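Local coordinates for putative drug/sodium antiporter (Escherichia coli, PDB 4Z3N), which transports the genotoxin colibactin and probably works as an antiporter of the MATE family in the cell membrane, at residues Phe82-Leu96 and Ile165-Ala178. Sequence-based numbering, arbitrary orientation.
Sequences FAIANGIQIGMGSLL and IMLIGVMMGLFQGA. With OLC ((2R)-2,3-dihydroxypropyl (9Z)-octadec-9-enoate), chain E.
Gln89 packs as a knob into a hole on helix 162-177, its side chain lodged among Gly169, Met172, Gly173 and Gln176. A trans first torsion (chi1 -178°) and an extended chain carry its amide past CB of Met172, and the side chain crosses that of Gln176 at about a right angle, the two amide planes 48° apart. NE2 of Gln89 then donates to OE1 of Gln176 at 2.6 Å, a bent bond that meets the acceptor from above its carbonyl plane. The Gln176 amide is held from its other end as well, NE2 donating to the Thr311 carbonyl. Gly169, Gly173 and Gly177, spaced four apart, illustrate how glycines bring transmembrane helices together: without side chains they let the axes approach to 7.3 Å, and CA-H...O contacts follow, as from CA of Gln89 to O of Gly169 at 3.5 Å. Beside this seam Met92 lies alongside Leu174, and SD of Met166 rests 3.7 Å from CD1 of Ile88. The looser end is at Phe82: its ring reaches CG2 of Ile165 with CD1 at 3.9 Å, while CZ meets the lipid tail, C5 of OLC, at 3.7 Å. Near-parallel helices 75-101 and 162-177, crossing at -29° through a GxxxG-type glycine face, are thus packed within a MatE family region of the transporter.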
ATOM      1  N   PHE A  82       0.741   0.905   9.217  1.00 37.02           N
ATOM      2  CA  PHE A  82       0.805   1.589   7.923  1.00 38.71           C
ATOM      3  C   PHE A  82      -0.455   1.298   7.108  1.00 35.63           C
ATOM      4  O   PHE A  82      -0.898   2.126   6.330  1.00 35.68           O
ATOM      5  CB  PHE A  82       2.048   1.181   7.129  1.00 43.84           C
ATOM      6  CG  PHE A  82       3.306   1.903   7.547  1.00 58.57           C
ATOM      7  CD1 PHE A  82       3.238   3.118   8.219  1.00 60.25           C
ATOM      8  CD2 PHE A  82       4.559   1.365   7.273  1.00 62.68           C
ATOM      9  CE1 PHE A  82       4.387   3.781   8.610  1.00 61.00           C
ATOM     10  CE2 PHE A  82       5.716   2.025   7.660  1.00 64.20           C
ATOM     11  CZ  PHE A  82       5.631   3.235   8.327  1.00 61.59           C
ATOM     12  N   ALA A  83      -1.030   0.117   7.308  1.00 35.85           N
ATOM     13  CA  ALA A  83      -2.221  -0.300   6.584  1.00 36.05           C
ATOM     14  C   ALA A  83      -3.425   0.554   6.964  1.00 34.02           C
ATOM     15  O   ALA A  83      -4.202   0.977   6.105  1.00 32.34           O
ATOM     16  CB  ALA A  83      -2.511  -1.777   6.847  1.00 33.17           C
ATOM     17  N   ILE A  84      -3.571   0.793   8.259  1.00 29.74           N
ATOM     18  CA  ILE A  84      -4.660   1.587   8.767  1.00 30.44           C
ATOM     19  C   ILE A  84      -4.398   3.055   8.458  1.00 33.61           C
ATOM     20  O   ILE A  84      -5.318   3.795   8.126  1.00 32.15           O
ATOM     21  CB  ILE A  84      -4.846   1.371  10.284  1.00 37.32           C
ATOM     22  CG1 ILE A  84      -5.275  -0.083  10.560  1.00 34.72           C
ATOM     23  CG2 ILE A  84      -5.852   2.379  10.866  1.00 34.39           C
ATOM     24  CD1 ILE A  84      -5.217  -0.502  12.018  1.00 28.15           C
ATOM     25  N   ALA A  85      -3.138   3.470   8.551  1.00 32.11           N
ATOM     26  CA  ALA A  85      -2.774   4.837   8.216  1.00 27.64           C
ATOM     27  C   ALA A  85      -3.106   5.112   6.749  1.00 32.76           C
ATOM     28  O   ALA A  85      -3.501   6.223   6.361  1.00 30.21           O
ATOM     29  CB  ALA A  85      -1.320   5.070   8.484  1.00 27.21           C
ATOM     30  N   ASN A  86      -2.953   4.072   5.941  1.00 32.48           N
ATOM     31  CA  ASN A  86      -3.170   4.174   4.513  1.00 32.62           C
ATOM     32  C   ASN A  86      -4.646   4.373   4.186  1.00 35.22           C
ATOM     33  O   ASN A  86      -4.995   5.084   3.239  1.00 33.65           O
ATOM     34  CB  ASN A  86      -2.635   2.927   3.804  1.00 31.43           C
ATOM     35  CG  ASN A  86      -2.502   3.131   2.314  1.00 38.32           C
ATOM     36  OD1 ASN A  86      -3.171   2.467   1.512  1.00 38.89           O
ATOM     37  ND2 ASN A  86      -1.656   4.079   1.933  1.00 38.62           N
ATOM     38  N   GLY A  87      -5.494   3.717   4.972  1.00 31.44           N
ATOM     39  CA  GLY A  87      -6.927   3.811   4.828  1.00 28.59           C
ATOM     40  C   GLY A  87      -7.377   5.204   5.195  1.00 30.72           C
ATOM     41  O   GLY A  87      -8.275   5.768   4.556  1.00 30.94           O
ATOM     42  N   ILE A  88      -6.748   5.762   6.226  1.00 30.74           N
ATOM     43  CA  ILE A  88      -7.016   7.146   6.633  1.00 32.39           C
ATOM     44  C   ILE A  88      -6.600   8.102   5.531  1.00 32.62           C
ATOM     45  O   ILE A  88      -7.265   9.091   5.269  1.00 33.21           O
ATOM     46  CB  ILE A  88      -6.293   7.511   7.940  1.00 30.09           C
ATOM     47  CG1 ILE A  88      -6.935   6.747   9.108  1.00 28.82           C
ATOM     48  CG2 ILE A  88      -6.316   9.022   8.172  1.00 25.35           C
ATOM     49  CD1 ILE A  88      -6.352   7.049  10.458  1.00 33.85           C
ATOM     50  N   GLN A  89      -5.498   7.783   4.868  1.00 33.61           N
ATOM     51  CA  GLN A  89      -4.995   8.646   3.820  1.00 30.29           C
ATOM     52  C   GLN A  89      -5.979   8.773   2.649  1.00 31.36           C
ATOM     53  O   GLN A  89      -6.214   9.878   2.172  1.00 30.72           O
ATOM     54  CB  GLN A  89      -3.638   8.143   3.331  1.00 27.32           C
ATOM     55  CG  GLN A  89      -3.041   9.013   2.276  1.00 31.02           C
ATOM     56  CD  GLN A  89      -1.930   8.336   1.515  1.00 34.55           C
ATOM     57  OE1 GLN A  89      -1.405   7.308   1.934  1.00 44.97           O
ATOM     58  NE2 GLN A  89      -1.563   8.913   0.379  1.00 37.32           N
ATOM     59  N   ILE A  90      -6.546   7.650   2.209  1.00 28.23           N
ATOM     60  CA  ILE A  90      -7.372   7.595   1.005  1.00 28.40           C
ATOM     61  C   ILE A  90      -8.743   8.209   1.328  1.00 30.64           C
ATOM     62  O   ILE A  90      -9.311   8.947   0.528  1.00 31.05           O
ATOM     63  CB  ILE A  90      -7.514   6.120   0.465  1.00 34.44           C
ATOM     64  CG1 ILE A  90      -6.177   5.595  -0.056  1.00 35.39           C
ATOM     65  CG2 ILE A  90      -8.507   6.022  -0.693  1.00 34.08           C
ATOM     66  CD1 ILE A  90      -5.637   6.361  -1.272  1.00 36.80           C
ATOM     67  N   GLY A  91      -9.255   7.931   2.517  1.00 28.18           N
ATOM     68  CA  GLY A  91     -10.449   8.595   2.985  1.00 28.70           C
ATOM     69  C   GLY A  91     -10.245  10.102   2.933  1.00 31.64           C
ATOM     70  O   GLY A  91     -11.094  10.861   2.443  1.00 33.36           O
ATOM     71  N   MET A  92      -9.109  10.549   3.444  1.00 30.20           N
ATOM     72  CA  MET A  92      -8.781  11.956   3.366  1.00 32.92           C
ATOM     73  C   MET A  92      -8.652  12.395   1.897  1.00 35.21           C
ATOM     74  O   MET A  92      -9.347  13.312   1.463  1.00 37.29           O
ATOM     75  CB  MET A  92      -7.498  12.247   4.138  1.00 32.04           C
ATOM     76  CG  MET A  92      -7.247  13.739   4.407  1.00 41.62           C
ATOM     77  SD  MET A  92      -8.437  14.543   5.512  1.00 43.69           S
ATOM     78  CE  MET A  92      -7.656  16.127   5.748  1.00 48.90           C
ATOM     79  N   GLY A  93      -7.777  11.732   1.142  1.00 31.63           N
ATOM     80  CA  GLY A  93      -7.561  12.056  -0.253  1.00 27.72           C
ATOM     81  C   GLY A  93      -8.843  12.028  -1.078  1.00 32.75           C
ATOM     82  O   GLY A  93      -9.062  12.849  -1.966  1.00 30.44           O
ATOM     83  N   SER A  94      -9.713  11.079  -0.780  1.00 31.46           N
ATOM     84  CA  SER A  94     -10.893  10.886  -1.601  1.00 29.12           C
ATOM     85  C   SER A  94     -11.875  12.045  -1.370  1.00 32.15           C
ATOM     86  O   SER A  94     -12.412  12.638  -2.306  1.00 29.38           O
ATOM     87  CB  SER A  94     -11.524   9.530  -1.281  1.00 24.16           C
ATOM     88  OG  SER A  94     -12.694   9.306  -2.040  1.00 27.84           O
ATOM     89  N   LEU A  95     -12.062  12.381  -0.102  1.00 32.33           N
ATOM     90  CA  LEU A  95     -13.063  13.340   0.317  1.00 32.85           C
ATOM     91  C   LEU A  95     -12.650  14.794   0.023  1.00 35.20           C
ATOM     92  O   LEU A  95     -13.466  15.617  -0.386  1.00 30.42           O
ATOM     93  CB  LEU A  95     -13.317  13.151   1.801  1.00 34.50           C
ATOM     94  CG  LEU A  95     -14.764  13.100   2.228  1.00 36.57           C
ATOM     95  CD1 LEU A  95     -15.525  12.442   1.127  1.00 39.43           C
ATOM     96  CD2 LEU A  95     -14.902  12.318   3.517  1.00 36.25           C
ATOM     97  N   LEU A  96     -11.374  15.090   0.244  1.00 33.28           N
ATOM     98  CA  LEU A  96     -10.841  16.421   0.045  1.00 34.88           C
ATOM     99  C   LEU A  96     -10.825  16.781  -1.439  1.00 35.81           C
ATOM    100  O   LEU A  96     -11.249  17.875  -1.842  1.00 34.46           O
ATOM    101  CB  LEU A  96      -9.431  16.517   0.651  1.00 33.48           C
ATOM    102  CG  LEU A  96      -8.668  17.824   0.394  1.00 36.82           C
ATOM    103  CD1 LEU A  96      -9.380  19.001   1.039  1.00 40.99           C
ATOM    104  CD2 LEU A  96      -7.223  17.744   0.858  1.00 34.57           C
ATOM    105  N   ILE A 165       1.785   7.912  13.639  1.00 29.10           N
ATOM    106  CA  ILE A 165       1.583   7.244  12.360  1.00 32.42           C
ATOM    107  C   ILE A 165       0.222   7.610  11.732  1.00 34.86           C
ATOM    108  O   ILE A 165       0.134   7.902  10.532  1.00 34.73           O
ATOM    109  CB  ILE A 165       1.665   5.702  12.500  1.00 35.20           C
ATOM    110  CG1 ILE A 165       2.972   5.281  13.176  1.00 41.10           C
ATOM    111  CG2 ILE A 165       1.505   5.028  11.144  1.00 36.44           C
ATOM    112  CD1 ILE A 165       4.214   5.919  12.563  1.00 48.08           C
ATOM    113  N   MET A 166      -0.840   7.584  12.534  1.00 31.73           N
ATOM    114  CA  MET A 166      -2.157   7.985  12.038  1.00 35.59           C
ATOM    115  C   MET A 166      -2.138   9.427  11.539  1.00 32.10           C
ATOM    116  O   MET A 166      -2.724   9.734  10.507  1.00 30.66           O
ATOM    117  CB  MET A 166      -3.226   7.821  13.121  1.00 33.54           C
ATOM    118  CG  MET A 166      -3.352   6.403  13.658  1.00 37.70           C
ATOM    119  SD  MET A 166      -3.907   5.159  12.452  1.00 43.73           S
ATOM    120  CE  MET A 166      -2.460   4.126  12.200  1.00 30.39           C
ATOM    121  N   LEU A 167      -1.468  10.296  12.293  1.00 32.66           N
ATOM    122  CA  LEU A 167      -1.294  11.705  11.942  1.00 33.28           C
ATOM    123  C   LEU A 167      -0.700  11.902  10.553  1.00 35.16           C
ATOM    124  O   LEU A 167      -1.114  12.797   9.824  1.00 35.89           O
ATOM    125  CB  LEU A 167      -0.403  12.398  12.968  1.00 33.22           C
ATOM    126  CG  LEU A 167      -1.139  13.334  13.916  1.00 40.28           C
ATOM    127  CD1 LEU A 167      -0.144  14.114  14.765  1.00 40.43           C
ATOM    128  CD2 LEU A 167      -2.021  14.270  13.104  1.00 44.66           C
ATOM    129  N   ILE A 168       0.279  11.067  10.203  1.00 36.11           N
ATOM    130  CA  ILE A 168       0.924  11.095   8.891  1.00 30.98           C
ATOM    131  C   ILE A 168      -0.024  10.695   7.769  1.00 32.79           C
ATOM    132  O   ILE A 168       0.027  11.254   6.676  1.00 32.70           O
ATOM    133  CB  ILE A 168       2.152  10.172   8.874  1.00 37.22           C
ATOM    134  CG1 ILE A 168       3.244  10.773   9.762  1.00 40.00           C
ATOM    135  CG2 ILE A 168       2.649   9.944   7.452  1.00 33.86           C
ATOM    136  CD1 ILE A 168       4.512   9.981   9.801  1.00 38.63           C
ATOM    137  N   GLY A 169      -0.883   9.716   8.040  1.00 35.18           N
ATOM    138  CA  GLY A 169      -1.959   9.372   7.126  1.00 32.43           C
ATOM    139  C   GLY A 169      -2.844  10.562   6.777  1.00 32.37           C
ATOM    140  O   GLY A 169      -3.037  10.879   5.604  1.00 31.72           O
ATOM    141  N   VAL A 170      -3.375  11.229   7.801  1.00 32.84           N
ATOM    142  CA  VAL A 170      -4.126  12.473   7.611  1.00 32.00           C
ATOM    143  C   VAL A 170      -3.383  13.492   6.714  1.00 36.30           C
ATOM    144  O   VAL A 170      -3.949  14.012   5.741  1.00 34.95           O
ATOM    145  CB  VAL A 170      -4.433  13.151   8.963  1.00 33.22           C
ATOM    146  CG1 VAL A 170      -5.097  14.529   8.750  1.00 40.70           C
ATOM    147  CG2 VAL A 170      -5.297  12.260   9.820  1.00 34.27           C
ATOM    148  N   MET A 171      -2.123  13.759   7.052  1.00 29.91           N
ATOM    149  CA  MET A 171      -1.301  14.721   6.341  1.00 31.66           C
ATOM    150  C   MET A 171      -1.062  14.312   4.891  1.00 35.69           C
ATOM    151  O   MET A 171      -1.241  15.124   3.965  1.00 34.54           O
ATOM    152  CB  MET A 171       0.030  14.901   7.065  1.00 34.94           C
ATOM    153  CG  MET A 171      -0.101  15.439   8.489  1.00 37.27           C
ATOM    154  SD  MET A 171      -0.812  17.104   8.596  1.00 46.00           S
ATOM    155  CE  MET A 171      -2.544  16.786   8.283  1.00 41.09           C
ATOM    156  N   MET A 172      -0.652  13.057   4.704  1.00 35.56           N
ATOM    157  CA  MET A 172      -0.506  12.478   3.373  1.00 33.95           C
ATOM    158  C   MET A 172      -1.800  12.659   2.596  1.00 34.50           C
ATOM    159  O   MET A 172      -1.781  13.102   1.447  1.00 38.36           O
ATOM    160  CB  MET A 172      -0.155  10.993   3.454  1.00 36.06           C
ATOM    161  CG  MET A 172       1.220  10.676   4.047  1.00 41.87           C
ATOM    162  SD  MET A 172       2.507  10.692   2.792  1.00 50.84           S
ATOM    163  CE  MET A 172       1.873   9.463   1.649  1.00 44.01           C
ATOM    164  N   GLY A 173      -2.919  12.327   3.237  1.00 29.26           N
ATOM    165  CA  GLY A 173      -4.230  12.453   2.622  1.00 33.10           C
ATOM    166  C   GLY A 173      -4.599  13.896   2.312  1.00 34.39           C
ATOM    167  O   GLY A 173      -5.236  14.196   1.297  1.00 31.35           O
ATOM    168  N   LEU A 174      -4.180  14.796   3.189  1.00 34.67           N
ATOM    169  CA  LEU A 174      -4.403  16.217   2.983  1.00 35.29           C
ATOM    170  C   LEU A 174      -3.667  16.743   1.733  1.00 36.50           C
ATOM    171  O   LEU A 174      -4.290  17.325   0.844  1.00 35.07           O
ATOM    172  CB  LEU A 174      -3.978  16.990   4.239  1.00 33.65           C
ATOM    173  CG  LEU A 174      -4.268  18.486   4.263  1.00 40.76           C
ATOM    174  CD1 LEU A 174      -5.599  18.718   3.640  1.00 40.43           C
ATOM    175  CD2 LEU A 174      -4.275  19.007   5.684  1.00 48.21           C
ATOM    176  N   PHE A 175      -2.356  16.522   1.649  1.00 31.73           N
ATOM    177  CA  PHE A 175      -1.574  17.077   0.547  1.00 29.84           C
ATOM    178  C   PHE A 175      -1.742  16.319  -0.782  1.00 36.27           C
ATOM    179  O   PHE A 175      -1.581  16.886  -1.864  1.00 36.50           O
ATOM    180  CB  PHE A 175      -0.108  17.136   0.940  1.00 27.87           C
ATOM    181  CG  PHE A 175       0.214  18.247   1.905  1.00 36.17           C
ATOM    182  CD1 PHE A 175       0.536  19.528   1.438  1.00 28.27           C
ATOM    183  CD2 PHE A 175       0.204  18.018   3.282  1.00 36.32           C
ATOM    184  CE1 PHE A 175       0.841  20.549   2.321  1.00 28.55           C
ATOM    185  CE2 PHE A 175       0.508  19.051   4.180  1.00 38.14           C
ATOM    186  CZ  PHE A 175       0.827  20.316   3.698  1.00 35.07           C
ATOM    187  N   GLN A 176      -2.074  15.036  -0.703  1.00 36.29           N
ATOM    188  CA  GLN A 176      -2.417  14.272  -1.888  1.00 31.07           C
ATOM    189  C   GLN A 176      -3.799  14.691  -2.461  1.00 34.69           C
ATOM    190  O   GLN A 176      -3.987  14.743  -3.679  1.00 33.94           O
ATOM    191  CB  GLN A 176      -2.398  12.787  -1.566  1.00 30.85           C
ATOM    192  CG  GLN A 176      -3.149  11.954  -2.572  1.00 32.15           C
ATOM    193  CD  GLN A 176      -3.258  10.510  -2.168  1.00 33.85           C
ATOM    194  OE1 GLN A 176      -3.336  10.183  -0.981  1.00 38.42           O
ATOM    195  NE2 GLN A 176      -3.256   9.626  -3.155  1.00 30.05           N
ATOM    196  N   GLY A 177      -4.756  15.007  -1.586  1.00 32.02           N
ATOM    197  CA  GLY A 177      -6.058  15.498  -2.026  1.00 33.06           C
ATOM    198  C   GLY A 177      -5.971  16.822  -2.784  1.00 34.78           C
ATOM    199  O   GLY A 177      -6.639  17.022  -3.808  1.00 32.10           O
ATOM    200  N   ALA A 178      -5.106  17.708  -2.299  1.00 31.72           N
ATOM    201  CA  ALA A 178      -4.874  19.006  -2.922  1.00 33.16           C
ATOM    202  C   ALA A 178      -3.943  18.937  -4.130  1.00 36.80           C
ATOM    203  O   ALA A 178      -3.622  19.962  -4.721  1.00 40.73           O
ATOM    204  CB  ALA A 178      -4.307  19.973  -1.908  1.00 34.86           C
TER
HETATM  205  C9  OLC E 504       8.715   1.791  10.396  1.00 45.17           C
HETATM  206  C8  OLC E 504       9.705   2.791   9.818  1.00 48.52           C
HETATM  207  C7  OLC E 504       9.463   2.986   8.330  1.00 49.00           C
HETATM  208  C6  OLC E 504       9.809   4.401   7.921  1.00 45.51           C
HETATM  209  C5  OLC E 504       8.686   4.967   7.067  1.00 55.44           C
HETATM  210  C4  OLC E 504       8.296   6.364   7.510  1.00 44.36           C